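Local coordinates for protein carboxypeptidase A (Helicoverpa armigera, PDB 1JQG) that probably removes C-terminal residues from peptide chains as a zinc-dependent metallocarboxypeptidase of the M14 family, and is made as a proenzyme, at residues 39-42 and 43-47; 179-182 and 183-186; 222-225 and 226-230. One frame throughout, in Å; residues are numbered along the deposited sequence.

Contact 1: 39-42 and 43-47; sequences LVHD and FENDL
Asp-42 and Asp-46 meet one turn apart on helix 34-46, an alpha-helix packed on the antiparallel sheet of the activation domain. The backbone joins them: Asp-46 N lies 2.9 Å from Asp-42 O in a nearly straight hydrogen bond. The Asp-42 side chain leaves the backbone pointing away from the next turn, as befits an acidic residue on the outer side of a helix, and CB alone stays close, 3.2 Å from Phe-43 N. Phe-43, the next residue round the helix, rests its CB against Leu-39 O at 3.6 Å, and CG stands opposite the backbone N (chi1 177°), which carries the ring away from this turn to stack on Phe-76 and touch Phe-73 of helix 70-80; a flat apolar group suits this seam between helices. Across His-41 lies the side chain of Asn-45, its amide group above one imidazole face with the two planes 47° apart. By stacking on Tyr-360 the same imidazole links the prodomain helix to the enzyme domain; within the prodomain, Asp-54 holds the ring through a weak hydrogen bond to ND1. Glu-44, whose N bonds to Val-40 O at 3.0 Å, runs its buried, extended chain past Val-40, bringing CD to 3.6 Å from Val-40 CG1.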
# COMPACT_ATOMS: atom_id res chain seq x y z
N LEU A 39 22.87 -4.49 11.61
CA LEU A 39 23.73 -3.33 11.74
C LEU A 39 23.09 -2.12 11.08
O LEU A 39 22.90 -1.06 11.69
CB LEU A 39 25.08 -3.58 11.07
CG LEU A 39 26.23 -2.61 11.28
CD1 LEU A 39 26.64 -2.47 12.75
CD2 LEU A 39 27.43 -3.07 10.45
N VAL A 40 22.80 -2.24 9.79
CA VAL A 40 22.30 -1.15 8.96
C VAL A 40 20.90 -0.74 9.38
O VAL A 40 20.59 0.45 9.47
CB VAL A 40 22.32 -1.50 7.46
CG1 VAL A 40 21.77 -0.40 6.58
CG2 VAL A 40 23.75 -1.80 7.03
N HIS A 41 20.09 -1.71 9.76
CA HIS A 41 18.70 -1.52 10.14
C HIS A 41 18.56 -0.64 11.37
O HIS A 41 17.83 0.34 11.30
CB HIS A 41 18.00 -2.85 10.39
CG HIS A 41 16.54 -2.70 10.70
ND1 HIS A 41 15.60 -2.41 9.73
CD2 HIS A 41 15.86 -2.80 11.87
CE1 HIS A 41 14.42 -2.33 10.30
NE2 HIS A 41 14.54 -2.56 11.60
N ASP A 42 19.27 -0.94 12.43
CA ASP A 42 19.25 -0.18 13.67
C ASP A 42 19.79 1.24 13.45
O ASP A 42 19.26 2.21 13.99
CB ASP A 42 20.09 -0.89 14.74
CG ASP A 42 19.53 -2.24 15.14
OD1 ASP A 42 18.32 -2.46 14.96
OD2 ASP A 42 20.30 -3.07 15.65
N PHE A 43 20.85 1.35 12.63
CA PHE A 43 21.46 2.64 12.37
C PHE A 43 20.48 3.59 11.68
O PHE A 43 20.28 4.73 12.09
CB PHE A 43 22.70 2.48 11.49
CG PHE A 43 23.36 3.78 11.11
CD1 PHE A 43 23.95 4.58 12.07
CD2 PHE A 43 23.41 4.18 9.79
CE1 PHE A 43 24.56 5.78 11.75
CE2 PHE A 43 24.03 5.37 9.45
CZ PHE A 43 24.60 6.17 10.42
N GLU A 44 19.81 3.09 10.66
CA GLU A 44 18.79 3.83 9.93
C GLU A 44 17.70 4.31 10.90
O GLU A 44 17.19 5.41 10.71
CB GLU A 44 18.22 2.95 8.79
CG GLU A 44 19.24 2.64 7.69
CD GLU A 44 18.75 1.59 6.71
OE1 GLU A 44 18.08 0.62 7.10
OE2 GLU A 44 19.02 1.71 5.49
N ASN A 45 17.34 3.47 11.87
CA ASN A 45 16.29 3.78 12.81
C ASN A 45 16.66 4.86 13.81
O ASN A 45 15.91 5.82 14.00
CB ASN A 45 15.85 2.51 13.55
CG ASN A 45 14.92 1.65 12.72
OD1 ASN A 45 15.25 1.17 11.63
ND2 ASN A 45 13.70 1.41 13.19
N ASP A 46 17.87 4.78 14.35
CA ASP A 46 18.36 5.75 15.33
C ASP A 46 18.63 7.10 14.68
O ASP A 46 18.59 8.17 15.30
CB ASP A 46 19.66 5.26 15.98
CG ASP A 46 19.48 3.94 16.71
OD1 ASP A 46 20.39 3.09 16.57
OD2 ASP A 46 18.46 3.75 17.39
N LEU A 47 18.90 7.10 13.37
CA LEU A 47 19.12 8.32 12.62
C LEU A 47 17.80 8.80 12.04
O LEU A 47 17.71 9.86 11.47
CB LEU A 47 20.13 8.13 11.50
CG LEU A 47 21.02 9.33 11.16
CD1 LEU A 47 21.72 9.83 12.42
CD2 LEU A 47 22.12 9.04 10.13

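Contact 2: 179-182 and 183-186; sequences LLHC and REWV. With ZN (zinc ion), chain B.
Glu-184 OE2 is gripped twice: water 1 donates to it at 2.8 Å, and Ser-307 N bonds to it from the neighbouring strand end. The same water accepts the backbone N-H of His-181 at 2.9 Å, tying the histidine's main chain to the glutamate's carboxylate. The other oxygen, Glu-184 OE1, is left for the metal, 2.3 Å from the zinc, and His-181 ND1 binds it at 2.2 Å. The two side chains run alongside each other in the same direction, with ring and carboxylate planes 81° apart; each gives the zinc one atom, ND1 and OE1. This is the HxxE signature of the zinc carboxypeptidases, with His-306 as the third protein ligand, and water 2 lies 2.4 Å from the zinc. A type I turn sets its spacing: Glu-184 N reaches His-181 O at 2.9 Å in a bond of 165°. Asp-252, bonded to His-181 NE2, forms a second shell that fixes the rotation of the imidazole and would probably strengthen it as a donor to zinc. Between the ligands, Arg-183 holds CG between its backbone N and carbonyl carbon (chi1 61°), and its extended chain leads to a salt bridge with Asp-50 of the activation peptide, a reach that suits a long cationic side chain. Beyond them, Trp-185 turns the edge of its indole to Cys-182 O, CD1 coming to 3.1 Å in the ring plane, while Leu-179 CD2 packs against Glu-184 O at 3.3 Å.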
# COMPACT_ATOMS: atom_id res chain seq x y z
N LEU A 179 -3.79 2.90 -0.46
CA LEU A 179 -3.42 4.20 0.07
C LEU A 179 -3.35 4.29 1.58
O LEU A 179 -3.42 5.34 2.16
CB LEU A 179 -4.31 5.30 -0.52
CG LEU A 179 -4.04 5.69 -1.99
CD1 LEU A 179 -4.92 6.84 -2.44
CD2 LEU A 179 -2.59 6.03 -2.30
N LEU A 180 -3.06 3.19 2.26
CA LEU A 180 -2.82 3.15 3.69
C LEU A 180 -1.56 3.99 3.99
O LEU A 180 -1.53 4.77 4.95
CB LEU A 180 -2.71 1.72 4.18
CG LEU A 180 -2.76 1.49 5.70
CD1 LEU A 180 -4.08 1.96 6.23
CD2 LEU A 180 -2.49 0.07 6.14
N HIS A 181 -0.53 3.82 3.17
CA HIS A 181 0.65 4.64 3.13
C HIS A 181 0.47 5.62 1.98
O HIS A 181 0.66 5.35 0.77
CB HIS A 181 1.89 3.78 2.93
CG HIS A 181 2.32 3.04 4.15
ND1 HIS A 181 2.93 1.85 4.19
CD2 HIS A 181 2.27 3.30 5.48
CE1 HIS A 181 3.27 1.31 5.30
NE2 HIS A 181 2.85 2.24 6.14
N CYS A 182 0.07 6.84 2.31
CA CYS A 182 -0.30 7.86 1.36
C CYS A 182 0.64 8.19 0.24
O CYS A 182 0.17 8.67 -0.81
CB CYS A 182 -0.67 9.05 2.23
SG CYS A 182 0.52 9.61 3.44
N ARG A 183 1.91 7.91 0.32
CA ARG A 183 2.88 8.22 -0.73
C ARG A 183 2.91 7.17 -1.83
O ARG A 183 3.51 7.37 -2.90
CB ARG A 183 4.30 8.36 -0.23
CG ARG A 183 4.92 7.15 0.42
CD ARG A 183 6.26 7.48 1.06
NE ARG A 183 7.00 6.27 1.45
CZ ARG A 183 8.13 6.34 2.15
NH1 ARG A 183 8.66 7.50 2.49
NH2 ARG A 183 8.82 5.27 2.48
N GLU A 184 2.27 6.02 -1.57
CA GLU A 184 2.21 4.97 -2.58
C GLU A 184 1.07 5.17 -3.57
O GLU A 184 0.06 4.46 -3.53
CB GLU A 184 2.09 3.61 -1.90
CG GLU A 184 3.18 3.38 -0.90
CD GLU A 184 2.91 2.18 -0.03
OE1 GLU A 184 3.90 2.04 0.73
OE2 GLU A 184 1.85 1.59 -0.17
N TRP A 185 1.21 6.18 -4.45
CA TRP A 185 0.18 6.63 -5.35
C TRP A 185 -0.27 5.63 -6.37
O TRP A 185 -1.44 5.51 -6.70
CB TRP A 185 0.62 7.91 -6.10
CG TRP A 185 0.62 9.13 -5.23
CD1 TRP A 185 0.45 9.21 -3.88
CD2 TRP A 185 0.83 10.48 -5.68
NE1 TRP A 185 0.53 10.53 -3.46
CE2 TRP A 185 0.77 11.32 -4.54
CE3 TRP A 185 1.06 11.06 -6.94
CZ2 TRP A 185 0.94 12.69 -4.64
CZ3 TRP A 185 1.22 12.44 -7.02
CH2 TRP A 185 1.16 13.23 -5.88
N VAL A 186 0.61 4.76 -6.82
CA VAL A 186 0.30 3.72 -7.78
C VAL A 186 -0.69 2.67 -7.25
O VAL A 186 -1.19 1.87 -8.04
CB VAL A 186 1.60 3.08 -8.31
CG1 VAL A 186 2.29 2.11 -7.34
CG2 VAL A 186 1.32 2.39 -9.64
ZN ZN B . 3.40 0.60 2.39
O HOH W 1 -0.61 1.78 1.13
O HOH W 2 5.28 -0.88 2.83

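Contact 3: 222-225 and 226-230; sequences DGYV and HTFGG
Thr-227 OG1 gives a short hydrogen bond to Tyr-224 O, 2.6 Å away, arriving above the carbonyl plane. Its chi1 of 59° places the hydroxyl between backbone N and carbonyl carbon, turned back over the preceding turn. Next to it, Phe-228 directs its edge at the face of Tyr-224 in a T-shaped pair, centroids 5.1 Å apart and planes at 65°; Phe-228 CE2 comes to 3.5 Å from Tyr-224 CZ. Both belong to helix 221-228, which follows strand 212-216 of the mixed sheet in the alpha/beta carboxypeptidase fold. Its backbone bonding is firm at Thr-227, whose N is 2.9 Å from Gly-223 O, but slackens after that: Val-225 O receives only weak bonds from Phe-228 N and Gly-229 N. In the second shell, Trp-185 NE1 donates to Thr-227 OG1, so the hydroxyl bridges a helix carbonyl and an indole. A valine here would probably leave that indole N-H without this acceptor and lose the added grip on Tyr-224 O. Further out, the phenol of Tyr-224 is fixed by His-122 O, and the imidazole of His-226 meets Trp-234 edge-to-face. At the start of the segment, Asp-222 OD1 pairs with Arg-154 and Ser-150.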
# COMPACT_ATOMS: atom_id res chain seq x y z
N ASP A 222 -6.10 12.17 4.87
CA ASP A 222 -5.26 13.27 5.35
C ASP A 222 -3.83 13.26 4.79
O ASP A 222 -3.24 14.30 4.42
CB ASP A 222 -5.20 13.25 6.89
CG ASP A 222 -6.54 13.48 7.56
OD1 ASP A 222 -7.53 13.93 6.93
OD2 ASP A 222 -6.67 13.22 8.79
N GLY A 223 -3.19 12.09 4.80
CA GLY A 223 -1.82 11.97 4.31
C GLY A 223 -1.79 12.15 2.79
O GLY A 223 -0.88 12.73 2.21
N TYR A 224 -2.74 11.51 2.11
CA TYR A 224 -2.84 11.59 0.67
C TYR A 224 -2.96 13.05 0.21
O TYR A 224 -2.37 13.41 -0.82
CB TYR A 224 -4.02 10.74 0.17
CG TYR A 224 -4.07 10.54 -1.34
CD1 TYR A 224 -2.95 10.10 -2.02
CD2 TYR A 224 -5.21 10.78 -2.08
CE1 TYR A 224 -2.97 9.92 -3.38
CE2 TYR A 224 -5.25 10.60 -3.45
CZ TYR A 224 -4.12 10.16 -4.10
OH TYR A 224 -4.13 9.99 -5.45
N VAL A 225 -3.74 13.84 0.94
CA VAL A 225 -3.98 15.24 0.54
C VAL A 225 -2.68 16.01 0.78
O VAL A 225 -2.29 16.88 0.02
CB VAL A 225 -5.17 15.84 1.28
CG1 VAL A 225 -5.32 17.36 1.25
CG2 VAL A 225 -6.49 15.25 0.76
N HIS A 226 -1.97 15.63 1.85
CA HIS A 226 -0.75 16.27 2.25
C HIS A 226 0.35 15.99 1.23
O HIS A 226 1.21 16.85 0.95
CB HIS A 226 -0.33 15.78 3.64
CG HIS A 226 0.86 16.49 4.23
ND1 HIS A 226 2.05 15.84 4.57
CD2 HIS A 226 1.04 17.80 4.53
CE1 HIS A 226 2.88 16.74 5.08
NE2 HIS A 226 2.32 17.94 5.03
N THR A 227 0.37 14.79 0.66
CA THR A 227 1.35 14.42 -0.35
C THR A 227 1.11 15.14 -1.68
O THR A 227 2.04 15.24 -2.48
CB THR A 227 1.36 12.90 -0.59
OG1 THR A 227 0.05 12.49 -1.00
CG2 THR A 227 1.72 12.11 0.66
N PHE A 228 -0.13 15.56 -1.94
CA PHE A 228 -0.51 16.27 -3.14
C PHE A 228 -0.01 17.72 -3.19
O PHE A 228 0.28 18.25 -4.26
CB PHE A 228 -2.03 16.30 -3.33
CG PHE A 228 -2.49 15.34 -4.41
CD1 PHE A 228 -3.15 15.83 -5.52
CD2 PHE A 228 -2.25 13.96 -4.31
CE1 PHE A 228 -3.61 14.98 -6.50
CE2 PHE A 228 -2.67 13.15 -5.31
CZ PHE A 228 -3.35 13.63 -6.39
N GLY A 229 0.10 18.37 -2.05
CA GLY A 229 0.62 19.71 -1.98
C GLY A 229 1.49 19.91 -0.76
O GLY A 229 1.07 20.44 0.27
N GLY A 230 2.72 19.42 -0.83
CA GLY A 230 3.62 19.47 0.31
C GLY A 230 4.61 18.30 0.32
O GLY A 230 5.37 18.03 -0.63

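Along the chain the three contacts come in series, the first in the activation peptide and the other two in the zinc carboxypeptidase domain. Contact 1, on helix 34-46 beside the four-stranded antiparallel sheet, lies with its centre about 24 Å from that of contact 2 and about 27 Å from that of contact 3. Contacts 2 and 3, centred about 10 Å apart, touch directly: Cys-182 CB packs 3.3 Å from Gly-223 C, a closeness helped by the absence of a side chain on the glycine. The zinc-binding loop 179-186, which follows strand 173-178 of the eight-stranded mixed sheet, is thus backed by helix 221-228, while contact 1 belongs to the separate domain that characterises the proenzyme.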